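Cobalamin biosynthesis protein CobN (PDB 7C6O) is the large, catalytic subunit of cobaltochelatase, the enzyme that inserts cobalt into the corrin ring during cobalamin biosynthesis. Local coordinates at residues P40-L45 with A154-T159; I84-I89 with I139-G144. All blocks are in the same frame, centred on the assembly; numbering follows the deposited sequence.

Contact 1 of 2, residues P40-L45 with A154-T159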
loop_
_atom_site.group_PDB
_atom_site.type_symbol
_atom_site.label_atom_id
_atom_site.label_comp_id
_atom_site.label_asym_id
_atom_site.label_seq_id
_atom_site.Cartn_x
_atom_site.Cartn_y
_atom_site.Cartn_z
ATOM N N PRO A 40 4.647 10.333 -57.200
ATOM C CA PRO A 40 3.315 10.922 -57.020
ATOM C C PRO A 40 2.931 10.983 -55.549
ATOM O O PRO A 40 3.300 10.122 -54.748
ATOM C CB PRO A 40 2.392 9.978 -57.799
ATOM C CG PRO A 40 3.290 9.220 -58.712
ATOM C CD PRO A 40 4.563 9.068 -57.954
ATOM N N THR A 41 2.182 12.023 -55.199
ATOM C CA THR A 41 1.769 12.247 -53.820
ATOM C C THR A 41 0.430 11.563 -53.571
ATOM O O THR A 41 -0.553 11.843 -54.263
ATOM C CB THR A 41 1.664 13.739 -53.521
ATOM O OG1 THR A 41 2.943 14.356 -53.706
ATOM C CG2 THR A 41 1.205 13.956 -52.091
ATOM N N VAL A 42 0.394 10.677 -52.581
ATOM C CA VAL A 42 -0.828 9.993 -52.176
ATOM C C VAL A 42 -1.257 10.559 -50.832
ATOM O O VAL A 42 -0.500 10.501 -49.854
ATOM C CB VAL A 42 -0.632 8.472 -52.100
ATOM C CG1 VAL A 42 -1.883 7.805 -51.544
ATOM C CG2 VAL A 42 -0.295 7.915 -53.474
ATOM N N LEU A 43 -2.463 11.112 -50.782
ATOM C CA LEU A 43 -3.034 11.622 -49.543
ATOM C C LEU A 43 -3.814 10.504 -48.861
ATOM O O LEU A 43 -4.746 9.944 -49.449
ATOM C CB LEU A 43 -3.937 12.823 -49.823
ATOM C CG LEU A 43 -4.695 13.412 -48.629
ATOM C CD1 LEU A 43 -3.729 13.898 -47.559
ATOM C CD2 LEU A 43 -5.608 14.539 -49.083
ATOM N N LEU A 44 -3.426 10.175 -47.630
ATOM C CA LEU A 44 -4.096 9.158 -46.827
ATOM C C LEU A 44 -4.881 9.842 -45.716
ATOM O O LEU A 44 -4.291 10.493 -44.848
ATOM C CB LEU A 44 -3.086 8.173 -46.238
ATOM C CG LEU A 44 -3.653 7.120 -45.283
ATOM C CD1 LEU A 44 -4.681 6.252 -45.999
ATOM C CD2 LEU A 44 -2.534 6.274 -44.696
ATOM N N LEU A 45 -6.203 9.695 -45.746
ATOM C CA LEU A 45 -7.095 10.231 -44.718
ATOM C C LEU A 45 -7.712 9.042 -43.991
ATOM O O LEU A 45 -8.608 8.382 -44.520
ATOM C CB LEU A 45 -8.172 11.119 -45.336
ATOM C CG LEU A 45 -7.690 12.293 -46.188
ATOM C CD1 LEU A 45 -8.845 12.903 -46.967
ATOM C CD2 LEU A 45 -7.016 13.340 -45.308
ATOM N N ALA A 154 2.742 2.128 -54.153
ATOM C CA ALA A 154 3.155 1.725 -55.493
ATOM C C ALA A 154 2.004 1.079 -56.257
ATOM O O ALA A 154 1.843 1.313 -57.461
ATOM C CB ALA A 154 4.346 0.772 -55.406
ATOM N N PHE A 155 1.198 0.262 -55.576
ATOM C CA PHE A 155 0.039 -0.345 -56.221
ATOM C C PHE A 155 -0.897 0.720 -56.777
ATOM O O PHE A 155 -1.363 0.621 -57.917
ATOM C CB PHE A 155 -0.707 -1.248 -55.235
ATOM C CG PHE A 155 -2.069 -1.668 -55.714
ATOM C CD1 PHE A 155 -2.205 -2.663 -56.671
ATOM C CD2 PHE A 155 -3.213 -1.056 -55.221
ATOM C CE1 PHE A 155 -3.454 -3.046 -57.124
ATOM C CE2 PHE A 155 -4.467 -1.434 -55.666
ATOM C CZ PHE A 155 -4.590 -2.430 -56.621
ATOM N N LEU A 156 -1.181 1.753 -55.982
ATOM C CA LEU A 156 -2.114 2.780 -56.429
ATOM C C LEU A 156 -1.531 3.605 -57.568
ATOM O O LEU A 156 -2.233 3.914 -58.538
ATOM C CB LEU A 156 -2.501 3.680 -55.261
ATOM C CG LEU A 156 -3.360 2.988 -54.207
ATOM C CD1 LEU A 156 -3.553 3.910 -53.024
ATOM C CD2 LEU A 156 -4.693 2.584 -54.816
ATOM N N CYS A 157 -0.252 3.969 -57.468
ATOM C CA CYS A 157 0.385 4.733 -58.535
ATOM C C CYS A 157 0.378 3.959 -59.847
ATOM O O CYS A 157 -0.036 4.484 -60.888
ATOM C CB CYS A 157 1.813 5.102 -58.132
ATOM S SG CYS A 157 1.917 6.379 -56.866
ATOM N N ASP A 158 0.828 2.701 -59.819
ATOM C CA ASP A 158 0.888 1.913 -61.048
ATOM C C ASP A 158 -0.503 1.637 -61.604
ATOM O O ASP A 158 -0.697 1.624 -62.826
ATOM C CB ASP A 158 1.626 0.597 -60.802
ATOM C CG ASP A 158 3.115 0.789 -60.592
ATOM O OD1 ASP A 158 3.565 1.954 -60.511
ATOM O OD2 ASP A 158 3.833 -0.231 -60.511
ATOM N N THR A 159 -1.483 1.408 -60.728
ATOM C CA THR A 159 -2.824 1.071 -61.188
ATOM C C THR A 159 -3.559 2.295 -61.715
ATOM O O THR A 159 -4.176 2.243 -62.785
ATOM C CB THR A 159 -3.626 0.423 -60.053
ATOM O OG1 THR A 159 -2.984 -0.789 -59.644
ATOM C CG2 THR A 159 -5.047 0.113 -60.509
#

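Contact 2 of 2, residues I84-I89 with I139-G144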
loop_
_atom_site.group_PDB
_atom_site.type_symbol
_atom_site.label_atom_id
_atom_site.label_comp_id
_atom_site.label_asym_id
_atom_site.label_seq_id
_atom_site.Cartn_x
_atom_site.Cartn_y
_atom_site.Cartn_z
ATOM N N ILE A 84 -3.472 11.086 -55.765
ATOM C CA ILE A 84 -4.457 10.076 -55.395
ATOM C C ILE A 84 -4.825 10.316 -53.940
ATOM O O ILE A 84 -3.974 10.699 -53.132
ATOM C CB ILE A 84 -3.915 8.642 -55.580
ATOM C CG1 ILE A 84 -3.365 8.434 -56.990
ATOM C CG2 ILE A 84 -5.001 7.613 -55.292
ATOM C CD1 ILE A 84 -2.710 7.084 -57.183
ATOM N N VAL A 85 -6.093 10.095 -53.603
ATOM C CA VAL A 85 -6.569 10.220 -52.232
ATOM C C VAL A 85 -7.132 8.879 -51.787
ATOM O O VAL A 85 -7.841 8.209 -52.546
ATOM C CB VAL A 85 -7.634 11.328 -52.088
ATOM C CG1 VAL A 85 -7.942 11.573 -50.613
ATOM C CG2 VAL A 85 -7.163 12.603 -52.755
ATOM N N VAL A 86 -6.809 8.490 -50.555
ATOM C CA VAL A 86 -7.343 7.290 -49.924
ATOM C C VAL A 86 -8.008 7.700 -48.622
ATOM O O VAL A 86 -7.395 8.393 -47.803
ATOM C CB VAL A 86 -6.246 6.244 -49.661
ATOM C CG1 VAL A 86 -6.832 5.027 -48.959
ATOM C CG2 VAL A 86 -5.580 5.847 -50.956
ATOM N N ILE A 87 -9.252 7.269 -48.431
ATOM C CA ILE A 87 -10.021 7.562 -47.227
ATOM C C ILE A 87 -10.400 6.241 -46.570
ATOM O O ILE A 87 -10.969 5.362 -47.227
ATOM C CB ILE A 87 -11.277 8.392 -47.548
ATOM C CG1 ILE A 87 -10.891 9.724 -48.201
ATOM C CG2 ILE A 87 -12.102 8.623 -46.291
ATOM C CD1 ILE A 87 -12.080 10.538 -48.670
ATOM N N ARG A 88 -10.085 6.103 -45.282
ATOM C CA ARG A 88 -10.451 4.920 -44.506
ATOM C C ARG A 88 -11.144 5.368 -43.227
ATOM O O ARG A 88 -10.520 6.017 -42.380
ATOM C CB ARG A 88 -9.218 4.066 -44.176
ATOM C CG ARG A 88 -9.538 2.759 -43.443
ATOM C CD ARG A 88 -8.365 1.778 -43.509
ATOM N NE ARG A 88 -8.693 0.489 -42.901
ATOM C CZ ARG A 88 -8.298 0.112 -41.687
ATOM N NH1 ARG A 88 -7.553 0.923 -40.945
ATOM N NH2 ARG A 88 -8.645 -1.077 -41.217
ATOM N N ILE A 89 -12.429 5.028 -43.085
ATOM C CA ILE A 89 -13.216 5.434 -41.924
ATOM C C ILE A 89 -14.137 4.300 -41.487
ATOM O O ILE A 89 -14.495 3.417 -42.269
ATOM C CB ILE A 89 -14.065 6.700 -42.194
ATOM C CG1 ILE A 89 -15.077 6.434 -43.309
ATOM C CG2 ILE A 89 -13.184 7.900 -42.529
ATOM C CD1 ILE A 89 -15.983 7.609 -43.599
ATOM N N ILE A 139 -7.692 -4.353 -48.622
ATOM C CA ILE A 139 -6.930 -5.457 -48.048
ATOM C C ILE A 139 -5.571 -4.976 -47.552
ATOM O O ILE A 139 -5.129 -5.356 -46.460
ATOM C CB ILE A 139 -6.800 -6.595 -49.078
ATOM C CG1 ILE A 139 -8.187 -7.136 -49.434
ATOM C CG2 ILE A 139 -5.903 -7.705 -48.543
ATOM C CD1 ILE A 139 -8.187 -8.185 -50.529
ATOM N N TYR A 140 -4.884 -4.140 -48.341
ATOM C CA TYR A 140 -3.608 -3.576 -47.906
ATOM C C TYR A 140 -3.738 -2.920 -46.538
ATOM O O TYR A 140 -2.904 -3.125 -45.649
ATOM C CB TYR A 140 -3.098 -2.547 -48.920
ATOM C CG TYR A 140 -2.319 -3.087 -50.097
ATOM C CD1 TYR A 140 -1.060 -3.657 -49.927
ATOM C CD2 TYR A 140 -2.817 -2.977 -51.388
ATOM C CE1 TYR A 140 -0.336 -4.129 -51.013
ATOM C CE2 TYR A 140 -2.106 -3.445 -52.476
ATOM C CZ TYR A 140 -0.868 -4.017 -52.285
ATOM O OH TYR A 140 -0.167 -4.481 -53.375
ATOM N N LEU A 141 -4.791 -2.124 -46.355
ATOM C CA LEU A 141 -4.961 -1.372 -45.119
ATOM C C LEU A 141 -5.522 -2.234 -43.994
ATOM O O LEU A 141 -5.189 -2.006 -42.826
ATOM C CB LEU A 141 -5.862 -0.162 -45.376
ATOM C CG LEU A 141 -5.208 0.899 -46.270
ATOM C CD1 LEU A 141 -6.239 1.848 -46.865
ATOM C CD2 LEU A 141 -4.163 1.671 -45.477
ATOM N N ALA A 142 -6.364 -3.219 -44.320
ATOM C CA ALA A 142 -6.888 -4.114 -43.292
ATOM C C ALA A 142 -5.765 -4.907 -42.637
ATOM O O ALA A 142 -5.703 -5.022 -41.408
ATOM C CB ALA A 142 -7.938 -5.052 -43.887
ATOM N N HIS A 143 -4.863 -5.466 -43.448
ATOM C CA HIS A 143 -3.693 -6.135 -42.888
ATOM C C HIS A 143 -2.750 -5.135 -42.235
ATOM O O HIS A 143 -2.219 -5.391 -41.148
ATOM C CB HIS A 143 -2.962 -6.926 -43.972
ATOM C CG HIS A 143 -3.687 -8.157 -44.414
ATOM N ND1 HIS A 143 -4.158 -9.100 -43.526
ATOM C CD2 HIS A 143 -4.012 -8.607 -45.649
ATOM C CE1 HIS A 143 -4.749 -10.075 -44.196
ATOM N NE2 HIS A 143 -4.674 -9.799 -45.485
ATOM N N GLY A 144 -2.529 -3.993 -42.885
ATOM C CA GLY A 144 -1.712 -2.946 -42.316
ATOM C C GLY A 144 -0.236 -3.304 -42.252
ATOM O O GLY A 144 0.250 -4.256 -42.870
#

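Contact 1 of 2, residues P40-L45 with A154-T159
One side of a four-stranded parallel sheet, in an alpha/beta domain near the N-terminus, is covered here by helix 146-161. Pro40 and Val42 meet Leu156 and Cys157 of that helix. The strand order 2-1-3-4 is like that of flavodoxin-like folds, and strand 42-46 is an inner strand. The contact is wholly apolar, with no hydrogen bond between 40-45 and 154-159. Cys157 is its centre. Its SG lies anti to its own carbonyl carbon (chi1 -72°) and from there reaches both Pro40 and Val42. Cys157 SG sits against the Pro40 ring, 3.7 Å from its CG and equally near its CB. Cys157 SG also approaches CG2 of Val42 at 4.3 Å. The other branch of Val42 meets the preceding helix residue: Val42 CG1 stands 4.5 Å from CD1 of Leu156, a looser touch. The two methyls of Val42 are thus shared between two consecutive helix residues. Leu156 continues past Val42 to pack on Ile84 and Val86 of strand 84-89. Phe165, from the loop after the helix, also packs on Pro40. Within the helix, the carbonyl O of Phe155 accepts two bonds from Thr159, which come from opposite faces of the carbonyl plane. One is from the backbone N. The other is from Thr159 OG1, 2.8 Å from Phe155 O and tilted 29° from that plane.

Contact 2 of 2, residues I84-I89 with I139-G144
The guanidinium of Arg88 lies with one face over the last part of helix 131-143. The backbone O of Leu141 is above the centre of that face, 3.9 Å from CZ of Arg88. This is face packing, not a hydrogen bond. Ala142 comes in obliquely, with its CA 4.1 Å from NH2 of Arg88. The polar end of Arg88 has its ionic partner elsewhere: NH1 forms a salt bridge with Asp51 of helix 49-58. That bond probably helps to fix the turn of the guanidinium above the Leu141 carbonyl. The aliphatic part of Arg88 carries the rest of the contact. CG is anti to the backbone N (chi1 -176°), and the chain runs extended to NE. It slides past Leu141, the two side chains pointing in opposite directions. CD of Arg88 packs on CB of Leu141 at 3.7 Å, and NE is almost as near to the same CB. Strand 84-89 is an inner strand of the four-stranded parallel sheet, between 42-46 and 110-114. Helix 131-143 packs against this sheet, and the short axes of 84-89 and 139-143 cross at -49°, 10.8 Å apart. Val86 and Arg88, two residues apart on the strand, turn their side chains to the same helix. Leu141 serves both of them. Its CD1 meets CG1 of Val86 tip to tip at 3.9 Å, and the same CD1 is 4.0 Å from CD of Arg88. Leu141 also packs on Val113 of the neighbouring strand 110-114. The helix ends just beyond this point. Gly144 leaves it with positive phi (70°), and its N still bonds to the O of Tyr140, 2.9 Å away.

How the contacts relate
Both contacts pack a helix on the same parallel sheet. Their strands, 42-46 and 84-89, are neighbours joined by backbone hydrogen bonds, and their helices, 131-143 and 146-161, are consecutive in the chain. Contact 1 is buried and apolar, with a cysteine sulfur against proline and valine. Contact 2 is only partly buried. Its Val86 end is in the core, while its Arg88 end lies nearer the surface, where an aliphatic chain and a flat cationic group cover a helix end. The centres of contact 1 and contact 2 are about 11 Å apart. Leu156 of contact 1 touches Val86, its CD1 lying 3.5 Å from Val86 CG2, and Val86 in turn packs on Leu141 in contact 2.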